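Local coordinates for 3-hydroxyisobutyrate dehydrogenase family protein (PDB 3PDU), which reduces succinic semialdehyde to gamma-hydroxybutyrate with an NADP(H) cofactor, as a member of the beta-hydroxyacid dehydrogenase family, at residues G226-S231 / A280-L285. Numbering follows the deposited sequence.
Sequences GEFPTS and AVFRVL. With NAP (NADP nicotinamide-adenine-dinucleotide phosphate), chain I.
Phe228 lays one face of its ring on the backbone of Ala280, whose CA sits 3.9 Å from the ring centroid of Phe228 and 21° off the ring normal, a CH-pi contact displaced toward the rim. The methyl group continues the packing, with Ala280 CB 3.8 Å from Phe228 CG. Farther out, Arg283 has CG anti to its carbonyl carbon and an extended chi2, which bring its methylenes alongside the ring, Arg283 CD reaching 3.6 Å from Phe228 CE2; the bend at chi3 then turns the guanidinium, its plane tilted 18° from that of the ring. Phe282 meets Phe228 edge to edge, CD2 of Phe282 standing 4.2 Å from CZ of Phe228. With CG of Phe228 anti to the carbonyl carbon (chi1 -55°), the ring reaches this turn from the loop after helix 214-225, whose Met222 and Leu223 also touch it. A salt bridge to Glu276 holds the Arg283 head, and backbone hydrogen bonds join Phe228 to Asp277. Were Phe228 cut back to an alanine, Ala280 and the Arg283 methylenes would probably lose their apolar cover and a gap would open beside Phe282. Three residues on, Ser231 O accepts a 2.9 Å hydrogen bond from N7N of the nicotinamide carboxamide. Within the mainly helical C-terminal part of this beta-hydroxyacid dehydrogenase, apolar contact thus packs the cofactor-bonding loop against the turn at 280-285, leaving polar bonds to neighbouring residues and NADP.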
ATOM      1  N   GLY A 226       7.387 -17.999  18.170  1.00 28.86           N
ATOM      2  CA  GLY A 226       6.198 -18.357  17.417  1.00 29.26           C
ATOM      3  C   GLY A 226       4.970 -18.499  18.306  1.00 33.62           C
ATOM      4  O   GLY A 226       3.964 -19.081  17.907  1.00 32.04           O
ATOM      5  N   GLU A 227       5.053 -17.972  19.525  1.00 22.14           N
ATOM      6  CA  GLU A 227       3.934 -18.055  20.466  1.00 24.60           C
ATOM      7  C   GLU A 227       3.424 -16.650  20.774  1.00 21.05           C
ATOM      8  O   GLU A 227       4.216 -15.769  21.093  1.00 24.79           O
ATOM      9  CB  GLU A 227       4.371 -18.740  21.763  1.00 32.48           C
ATOM     10  CG  GLU A 227       4.743 -20.205  21.603  1.00 47.32           C
ATOM     11  CD  GLU A 227       3.554 -21.135  21.796  1.00 66.11           C
ATOM     12  OE1 GLU A 227       2.550 -20.988  21.067  1.00 67.41           O
ATOM     13  OE2 GLU A 227       3.627 -22.020  22.678  1.00 74.40           O
ATOM     14  N   PHE A 228       2.113 -16.444  20.684  1.00 22.77           N
ATOM     15  CA  PHE A 228       1.552 -15.095  20.805  1.00 25.94           C
ATOM     16  C   PHE A 228       0.474 -14.983  21.880  1.00 23.54           C
ATOM     17  O   PHE A 228      -0.683 -14.660  21.580  1.00 19.88           O
ATOM     18  CB  PHE A 228       1.019 -14.620  19.441  1.00 22.48           C
ATOM     19  CG  PHE A 228       2.046 -14.690  18.346  1.00 22.66           C
ATOM     20  CD1 PHE A 228       2.879 -13.607  18.089  1.00 19.57           C
ATOM     21  CD2 PHE A 228       2.212 -15.845  17.610  1.00 24.32           C
ATOM     22  CE1 PHE A 228       3.833 -13.669  17.096  1.00 19.29           C
ATOM     23  CE2 PHE A 228       3.176 -15.920  16.619  1.00 24.98           C
ATOM     24  CZ  PHE A 228       3.991 -14.835  16.365  1.00 18.99           C
ATOM     25  N   PRO A 229       0.856 -15.225  23.143  1.00 25.12           N
ATOM     26  CA  PRO A 229      -0.096 -15.081  24.249  1.00 21.22           C
ATOM     27  C   PRO A 229      -0.638 -13.650  24.282  1.00 24.08           C
ATOM     28  O   PRO A 229       0.114 -12.687  24.116  1.00 18.56           O
ATOM     29  CB  PRO A 229       0.750 -15.373  25.487  1.00 21.50           C
ATOM     30  CG  PRO A 229       2.157 -15.059  25.061  1.00 27.49           C
ATOM     31  CD  PRO A 229       2.236 -15.430  23.615  1.00 25.46           C
ATOM     32  N   THR A 230      -1.943 -13.511  24.486  1.00 21.50           N
ATOM     33  CA  THR A 230      -2.605 -12.244  24.198  1.00 22.93           C
ATOM     34  C   THR A 230      -2.412 -11.172  25.259  1.00 24.56           C
ATOM     35  O   THR A 230      -2.870 -11.329  26.389  1.00 24.81           O
ATOM     36  CB  THR A 230      -4.108 -12.464  23.978  1.00 21.74           C
ATOM     37  OG1 THR A 230      -4.290 -13.499  23.006  1.00 21.78           O
ATOM     38  CG2 THR A 230      -4.766 -11.183  23.484  1.00 16.40           C
ATOM     39  N   SER A 231      -1.730 -10.083  24.896  1.00 17.62           N
ATOM     40  CA  SER A 231      -1.734  -8.884  25.736  1.00 17.10           C
ATOM     41  C   SER A 231      -2.696  -7.847  25.162  1.00 21.71           C
ATOM     42  O   SER A 231      -3.507  -7.275  25.879  1.00 22.52           O
ATOM     43  CB  SER A 231      -0.337  -8.280  25.876  1.00 22.05           C
ATOM     44  OG  SER A 231       0.471  -9.092  26.716  1.00 28.87           O
ATOM     45  N   ALA A 280       0.905 -11.194  16.419  1.00 17.25           N
ATOM     46  CA  ALA A 280       0.633 -12.329  15.549  1.00 18.59           C
ATOM     47  C   ALA A 280       0.398 -11.936  14.089  1.00 18.58           C
ATOM     48  O   ALA A 280       0.242 -12.804  13.235  1.00 16.47           O
ATOM     49  CB  ALA A 280      -0.535 -13.145  16.091  1.00 16.84           C
ATOM     50  N   VAL A 281       0.371 -10.639  13.791  1.00 15.29           N
ATOM     51  CA  VAL A 281       0.338 -10.225  12.390  1.00 15.17           C
ATOM     52  C   VAL A 281       1.556 -10.811  11.672  1.00 16.28           C
ATOM     53  O   VAL A 281       1.538 -11.030  10.475  1.00 15.32           O
ATOM     54  CB  VAL A 281       0.302  -8.681  12.236  1.00 15.62           C
ATOM     55  CG1 VAL A 281       1.606  -8.057  12.715  1.00 18.88           C
ATOM     56  CG2 VAL A 281       0.012  -8.298  10.783  1.00 16.02           C
ATOM     57  N   PHE A 282       2.613 -11.079  12.426  1.00 18.07           N
ATOM     58  CA  PHE A 282       3.798 -11.721  11.866  1.00 18.01           C
ATOM     59  C   PHE A 282       3.453 -13.008  11.121  1.00 20.75           C
ATOM     60  O   PHE A 282       4.113 -13.379  10.149  1.00 18.76           O
ATOM     61  CB  PHE A 282       4.781 -12.008  12.996  1.00 19.08           C
ATOM     62  CG  PHE A 282       6.039 -12.685  12.557  1.00 18.53           C
ATOM     63  CD1 PHE A 282       6.957 -12.025  11.755  1.00 17.88           C
ATOM     64  CD2 PHE A 282       6.338 -13.969  13.002  1.00 17.27           C
ATOM     65  CE1 PHE A 282       8.140 -12.647  11.380  1.00 20.36           C
ATOM     66  CE2 PHE A 282       7.516 -14.594  12.624  1.00 28.99           C
ATOM     67  CZ  PHE A 282       8.419 -13.934  11.819  1.00 23.27           C
ATOM     68  N   ARG A 283       2.420 -13.696  11.582  1.00 17.20           N
ATOM     69  CA  ARG A 283       2.055 -14.977  10.986  1.00 17.85           C
ATOM     70  C   ARG A 283       1.524 -14.871   9.553  1.00 21.80           C
ATOM     71  O   ARG A 283       1.453 -15.872   8.846  1.00 22.77           O
ATOM     72  CB  ARG A 283       1.083 -15.743  11.888  1.00 22.62           C
ATOM     73  CG  ARG A 283       1.740 -16.151  13.203  1.00 23.31           C
ATOM     74  CD  ARG A 283       0.777 -16.854  14.129  1.00 38.18           C
ATOM     75  NE  ARG A 283       0.635 -18.261  13.778  1.00 46.12           N
ATOM     76  CZ  ARG A 283       0.002 -19.153  14.533  1.00 50.88           C
ATOM     77  NH1 ARG A 283      -0.550 -18.774  15.681  1.00 41.78           N
ATOM     78  NH2 ARG A 283      -0.080 -20.420  14.137  1.00 48.79           N
ATOM     79  N   VAL A 284       1.170 -13.669   9.113  1.00 19.38           N
ATOM     80  CA  VAL A 284       0.794 -13.486   7.714  1.00 17.28           C
ATOM     81  C   VAL A 284       1.839 -12.684   6.944  1.00 22.57           C
ATOM     82  O   VAL A 284       1.701 -12.482   5.742  1.00 26.97           O
ATOM     83  CB  VAL A 284      -0.613 -12.851   7.523  1.00 22.78           C
ATOM     84  CG1 VAL A 284      -1.686 -13.723   8.167  1.00 22.96           C
ATOM     85  CG2 VAL A 284      -0.657 -11.410   8.059  1.00 18.54           C
ATOM     86  N   LEU A 285       2.873 -12.218   7.641  1.00 18.33           N
ATOM     87  CA  LEU A 285       3.975 -11.508   6.995  1.00 20.15           C
ATOM     88  C   LEU A 285       5.095 -12.481   6.591  1.00 26.42           C
ATOM     89  O   LEU A 285       5.658 -12.387   5.499  1.00 28.22           O
ATOM     90  CB  LEU A 285       4.513 -10.405   7.913  1.00 20.10           C
ATOM     91  CG  LEU A 285       3.524  -9.303   8.299  1.00 20.42           C
ATOM     92  CD1 LEU A 285       4.142  -8.361   9.316  1.00 19.41           C
ATOM     93  CD2 LEU A 285       3.041  -8.519   7.060  1.00 20.65           C
TER
HETATM   94  PA  NAP I 301     -11.424  -7.659  25.568  1.00 23.05           P
HETATM   95  O1A NAP I 301     -11.767  -8.188  24.237  1.00 21.29           O
HETATM   96  O2A NAP I 301     -10.700  -8.616  26.421  1.00 22.17           O
HETATM   97  O5B NAP I 301     -12.714  -7.107  26.327  1.00 21.12           O
HETATM   98  C5B NAP I 301     -13.761  -6.410  25.704  1.00 20.90           C
HETATM   99  C4B NAP I 301     -14.823  -6.127  26.766  1.00 17.54           C
HETATM  100  O4B NAP I 301     -15.940  -5.506  26.143  1.00 20.01           O
HETATM  101  C3B NAP I 301     -15.359  -7.399  27.437  1.00 21.66           C
HETATM  102  O3B NAP I 301     -15.727  -7.063  28.764  1.00 21.08           O
HETATM  103  C2B NAP I 301     -16.621  -7.693  26.643  1.00 17.60           C
HETATM  104  O2B NAP I 301     -17.644  -8.372  27.328  1.00 21.47           O
HETATM  105  C1B NAP I 301     -17.088  -6.278  26.379  1.00 16.23           C
HETATM  106  N9A NAP I 301     -18.007  -6.184  25.240  1.00 22.27           N
HETATM  107  C8A NAP I 301     -17.745  -6.390  23.913  1.00 22.05           C
HETATM  108  N7A NAP I 301     -18.901  -6.173  23.231  1.00 18.40           N
HETATM  109  C5A NAP I 301     -19.870  -5.820  24.100  1.00 19.05           C
HETATM  110  C6A NAP I 301     -21.206  -5.483  23.935  1.00 21.86           C
HETATM  111  N6A NAP I 301     -21.756  -5.462  22.715  1.00 21.73           N
HETATM  112  N1A NAP I 301     -21.949  -5.175  25.050  1.00 21.65           N
HETATM  113  C2A NAP I 301     -21.379  -5.186  26.309  1.00 20.32           C
HETATM  114  N3A NAP I 301     -20.051  -5.520  26.462  1.00 19.87           N
HETATM  115  C4A NAP I 301     -19.316  -5.831  25.371  1.00 19.96           C
HETATM  116  O3  NAP I 301     -10.593  -6.321  25.278  1.00 22.97           O
HETATM  117  PN  NAP I 301      -9.538  -5.472  26.129  1.00 19.45           P
HETATM  118  O1N NAP I 301      -8.190  -5.822  25.649  1.00 25.96           O
HETATM  119  O2N NAP I 301      -9.929  -5.523  27.561  1.00 17.42           O
HETATM  120  O5D NAP I 301      -9.908  -4.034  25.512  1.00 24.54           O
HETATM  121  C5D NAP I 301     -10.897  -3.186  26.053  1.00 20.82           C
HETATM  122  C4D NAP I 301     -10.661  -1.811  25.441  1.00 21.78           C
HETATM  123  O4D NAP I 301      -9.386  -1.335  25.828  1.00 21.11           O
HETATM  124  C3D NAP I 301     -10.623  -1.888  23.918  1.00 18.53           C
HETATM  125  O3D NAP I 301     -11.142  -0.669  23.410  1.00 20.04           O
HETATM  126  C2D NAP I 301      -9.147  -1.958  23.583  1.00 21.31           C
HETATM  127  O2D NAP I 301      -8.854  -1.461  22.284  1.00 19.17           O
HETATM  128  C1D NAP I 301      -8.615  -1.048  24.682  1.00 20.92           C
HETATM  129  N1N NAP I 301      -7.209  -1.226  25.048  1.00 22.84           N
HETATM  130  C2N NAP I 301      -6.653  -2.472  25.131  1.00 15.83           C
HETATM  131  C3N NAP I 301      -5.314  -2.613  25.511  1.00 23.48           C
HETATM  132  C7N NAP I 301      -4.676  -3.977  25.642  1.00 22.14           C
HETATM  133  O7N NAP I 301      -3.283  -4.048  25.644  1.00 27.36           O
HETATM  134  N7N NAP I 301      -5.403  -5.094  25.727  1.00 20.85           N
HETATM  135  C4N NAP I 301      -4.567  -1.475  25.809  1.00 23.83           C
HETATM  136  C5N NAP I 301      -5.149  -0.208  25.744  1.00 23.14           C
HETATM  137  C6N NAP I 301      -6.484  -0.100  25.372  1.00 27.40           C
HETATM  138  P2B NAP I 301     -17.741  -9.979  27.248  1.00 23.61           P
HETATM  139  O1X NAP I 301     -19.191 -10.285  27.479  1.00 20.56           O
HETATM  140  O2X NAP I 301     -17.258 -10.442  25.890  1.00 22.06           O
HETATM  141  O3X NAP I 301     -16.871 -10.588  28.308  1.00 21.11           O